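Local structure of putative dehydratase (Mesorhizobium loti, 2POZ) at residues A155-P160 and M203-G208. The protein is of unproven function but belongs to the mandelate racemase branch of the enolase superfamily and probably acts as a lyase, perhaps a dehydratase. Residues are numbered along the deposited sequence; the frame is centred on the assembly and turned at random.
Sequences ALKFYP and MVDLSG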
ATOM      1  N   ALA A 155      36.735  14.287 -10.310  1.00 12.72           N
ATOM      2  CA  ALA A 155      35.586  13.433 -10.556  1.00 11.83           C
ATOM      3  C   ALA A 155      35.285  13.362 -12.050  1.00 10.99           C
ATOM      4  O   ALA A 155      35.377  14.360 -12.771  1.00  9.98           O
ATOM      5  CB  ALA A 155      34.378  13.965  -9.790  1.00 14.68           C
ATOM      6  N   LEU A 156      34.922  12.172 -12.507  1.00 11.86           N
ATOM      7  CA  LEU A 156      34.634  11.944 -13.916  1.00 12.96           C
ATOM      8  C   LEU A 156      33.351  11.144 -14.117  1.00 13.69           C
ATOM      9  O   LEU A 156      33.090  10.185 -13.387  1.00 12.06           O
ATOM     10  CB  LEU A 156      35.785  11.157 -14.561  1.00 13.05           C
ATOM     11  CG  LEU A 156      37.223  11.660 -14.427  1.00 13.10           C
ATOM     12  CD1 LEU A 156      38.172  10.561 -14.901  1.00 14.12           C
ATOM     13  CD2 LEU A 156      37.423  12.935 -15.236  1.00 11.73           C
ATOM     14  N   LYS A 157      32.552  11.540 -15.103  1.00 11.90           N
ATOM     15  CA  LYS A 157      31.336  10.799 -15.425  1.00 11.48           C
ATOM     16  C   LYS A 157      31.483  10.248 -16.835  1.00 11.05           C
ATOM     17  O   LYS A 157      32.041  10.914 -17.710  1.00 11.51           O
ATOM     18  CB  LYS A 157      30.081  11.684 -15.372  1.00  9.71           C
ATOM     19  CG  LYS A 157      28.800  10.851 -15.554  1.00 13.01           C
ATOM     20  CD  LYS A 157      27.512  11.634 -15.295  1.00 10.47           C
ATOM     21  CE  LYS A 157      27.012  12.348 -16.537  1.00 10.14           C
ATOM     22  NZ  LYS A 157      25.782  13.150 -16.226  1.00 13.96           N
ATOM     23  N   PHE A 158      30.986   9.035 -17.060  1.00 12.52           N
ATOM     24  CA  PHE A 158      31.069   8.441 -18.388  1.00 13.21           C
ATOM     25  C   PHE A 158      29.992   7.392 -18.636  1.00 13.59           C
ATOM     26  O   PHE A 158      29.448   6.803 -17.704  1.00 13.28           O
ATOM     27  CB  PHE A 158      32.468   7.841 -18.618  1.00 13.00           C
ATOM     28  CG  PHE A 158      32.841   6.758 -17.643  1.00 12.13           C
ATOM     29  CD1 PHE A 158      32.895   5.430 -18.047  1.00 12.79           C
ATOM     30  CD2 PHE A 158      33.152   7.070 -16.319  1.00 11.54           C
ATOM     31  CE1 PHE A 158      33.253   4.418 -17.150  1.00 14.08           C
ATOM     32  CE2 PHE A 158      33.509   6.068 -15.415  1.00 13.59           C
ATOM     33  CZ  PHE A 158      33.562   4.738 -15.833  1.00 12.11           C
ATOM     34  N   TYR A 159      29.688   7.191 -19.914  1.00 16.09           N
ATOM     35  CA  TYR A 159      28.687   6.231 -20.376  1.00 14.92           C
ATOM     36  C   TYR A 159      29.489   5.036 -20.894  1.00 15.71           C
ATOM     37  O   TYR A 159      30.174   5.137 -21.908  1.00 19.48           O
ATOM     38  CB  TYR A 159      27.873   6.881 -21.505  1.00 14.33           C
ATOM     39  CG  TYR A 159      26.844   5.992 -22.162  1.00 16.13           C
ATOM     40  CD1 TYR A 159      25.707   5.564 -21.466  1.00 14.49           C
ATOM     41  CD2 TYR A 159      26.992   5.593 -23.493  1.00 16.22           C
ATOM     42  CE1 TYR A 159      24.740   4.765 -22.082  1.00 13.68           C
ATOM     43  CE2 TYR A 159      26.032   4.796 -24.121  1.00 15.94           C
ATOM     44  CZ  TYR A 159      24.908   4.389 -23.408  1.00 13.96           C
ATOM     45  OH  TYR A 159      23.949   3.632 -24.035  1.00 12.86           O
ATOM     46  N   PRO A 160      29.414   3.887 -20.204  1.00 15.22           N
ATOM     47  CA  PRO A 160      30.166   2.702 -20.625  1.00 12.72           C
ATOM     48  C   PRO A 160      29.444   1.708 -21.522  1.00 13.24           C
ATOM     49  O   PRO A 160      29.999   0.656 -21.851  1.00 12.03           O
ATOM     50  CB  PRO A 160      30.530   2.066 -19.296  1.00 15.95           C
ATOM     51  CG  PRO A 160      29.234   2.226 -18.532  1.00 13.45           C
ATOM     52  CD  PRO A 160      28.819   3.675 -18.868  1.00 14.88           C
HETATM   53  N   MSE A 203      31.469   8.567 -11.794  1.00 13.80           N
HETATM   54  CA  MSE A 203      30.023   8.507 -11.934  1.00 15.73           C
HETATM   55  C   MSE A 203      29.747   7.712 -13.204  1.00 13.34           C
HETATM   56  O   MSE A 203      30.341   7.965 -14.251  1.00 12.57           O
HETATM   57  CB  MSE A 203      29.414   9.910 -12.060  1.00 18.77           C
HETATM   58  CG  MSE A 203      29.457  10.754 -10.789  1.00 27.80           C
HETATM   59 SE   MSE A 203      31.246  11.351 -10.273  1.00 41.77          SE
HETATM   60  CE  MSE A 203      30.735  12.661  -8.924  1.00 33.41           C
ATOM     61  N   VAL A 204      28.858   6.736 -13.107  1.00 12.79           N
ATOM     62  CA  VAL A 204      28.518   5.918 -14.257  1.00 12.99           C
ATOM     63  C   VAL A 204      27.110   6.250 -14.751  1.00 14.03           C
ATOM     64  O   VAL A 204      26.119   6.040 -14.043  1.00 14.45           O
ATOM     65  CB  VAL A 204      28.605   4.411 -13.904  1.00 12.54           C
ATOM     66  CG1 VAL A 204      28.012   3.572 -15.020  1.00 13.14           C
ATOM     67  CG2 VAL A 204      30.062   4.020 -13.687  1.00 15.50           C
ATOM     68  N   ASP A 205      27.033   6.786 -15.963  1.00 13.80           N
ATOM     69  CA  ASP A 205      25.755   7.127 -16.580  1.00 13.32           C
ATOM     70  C   ASP A 205      25.343   5.973 -17.494  1.00 12.67           C
ATOM     71  O   ASP A 205      26.081   5.613 -18.418  1.00 11.68           O
ATOM     72  CB  ASP A 205      25.893   8.431 -17.380  1.00 13.73           C
ATOM     73  CG  ASP A 205      24.643   8.763 -18.199  1.00 16.53           C
ATOM     74  OD1 ASP A 205      23.541   8.269 -17.873  1.00 15.43           O
ATOM     75  OD2 ASP A 205      24.770   9.531 -19.171  1.00 14.82           O
ATOM     76  N   LEU A 206      24.184   5.377 -17.216  1.00  9.78           N
ATOM     77  CA  LEU A 206      23.689   4.270 -18.025  1.00 11.14           C
ATOM     78  C   LEU A 206      22.717   4.768 -19.094  1.00 10.29           C
ATOM     79  O   LEU A 206      22.347   4.030 -20.008  1.00 11.14           O
ATOM     80  CB  LEU A 206      23.021   3.212 -17.137  1.00  9.37           C
ATOM     81  CG  LEU A 206      23.937   2.589 -16.073  1.00 12.00           C
ATOM     82  CD1 LEU A 206      23.217   1.427 -15.383  1.00 13.90           C
ATOM     83  CD2 LEU A 206      25.232   2.099 -16.719  1.00 13.30           C
ATOM     84  N   SER A 207      22.310   6.026 -18.969  1.00 10.66           N
ATOM     85  CA  SER A 207      21.406   6.664 -19.925  1.00 11.69           C
ATOM     86  C   SER A 207      20.243   5.761 -20.330  1.00 12.53           C
ATOM     87  O   SER A 207      19.936   5.640 -21.511  1.00 13.60           O
ATOM     88  CB  SER A 207      22.197   7.084 -21.177  1.00 13.38           C
ATOM     89  OG  SER A 207      21.504   8.054 -21.946  1.00 12.07           O
ATOM     90  N   GLY A 208      19.599   5.130 -19.350  1.00 12.77           N
ATOM     91  CA  GLY A 208      18.478   4.257 -19.648  1.00 12.93           C
ATOM     92  C   GLY A 208      18.736   2.796 -19.318  1.00 15.27           C
ATOM     93  O   GLY A 208      17.806   2.053 -18.982  1.00 16.12           O
TER
HETATM   94  O   HOH W   1      21.465   3.493 -22.755  1.00 18.27           O
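Met203, a selenomethionine, enters the pairing through its backbone N, which donates to Leu156 O at 2.8 Å, while its CE methyl meets Ala155 CB. Its carbonyl O returns the favour by accepting from Phe158 N, so Lys157 is bracketed by two bonds as in any parallel ladder. On the same face of the sheet, Met203 CB lies 3.7 Å from Lys157 CG, the two side chains running at about a right angle. The lysine, with CG anti to the backbone N (chi1 -173°), lays CB, CG and CD along Met203 CB; the bend at chi3 (87°) then turns CE and NZ past Asp205 CB to salt bridges with Glu231 and Glu332. With an alanine here, both glutamates would probably lose a shared positive partner and the flank of Met203 its aliphatic cover.

Val204 serves the opposite face: CG2 approaches Phe158 CZ, and CG1 packs 3.9 Å from Pro160 CD; Phe158 and Pro160 in turn pack on helix 179-196. Asp205 N closes the ladder on Phe158 O. Beyond it the strands give way to loops. Asp205 OD1 accepts from Ser207 N at 2.8 Å, an Asx turn, and the Tyr159 ring lies alongside, its edge to Asp205 O and Leu206 O (CE1 to Leu206 O 3.3 Å). A water joins Tyr159 OH, also hydrogen-bonded to Val172 N, to Ser207 O, which also accepts from Lys83 of a second subunit.

The pairing, with 42 residues, helix 179-196 among them, between its strands, is the right-handed beta-alpha-beta crossover of a TIM-type barrel, here the modified barrel of the enolase superfamily.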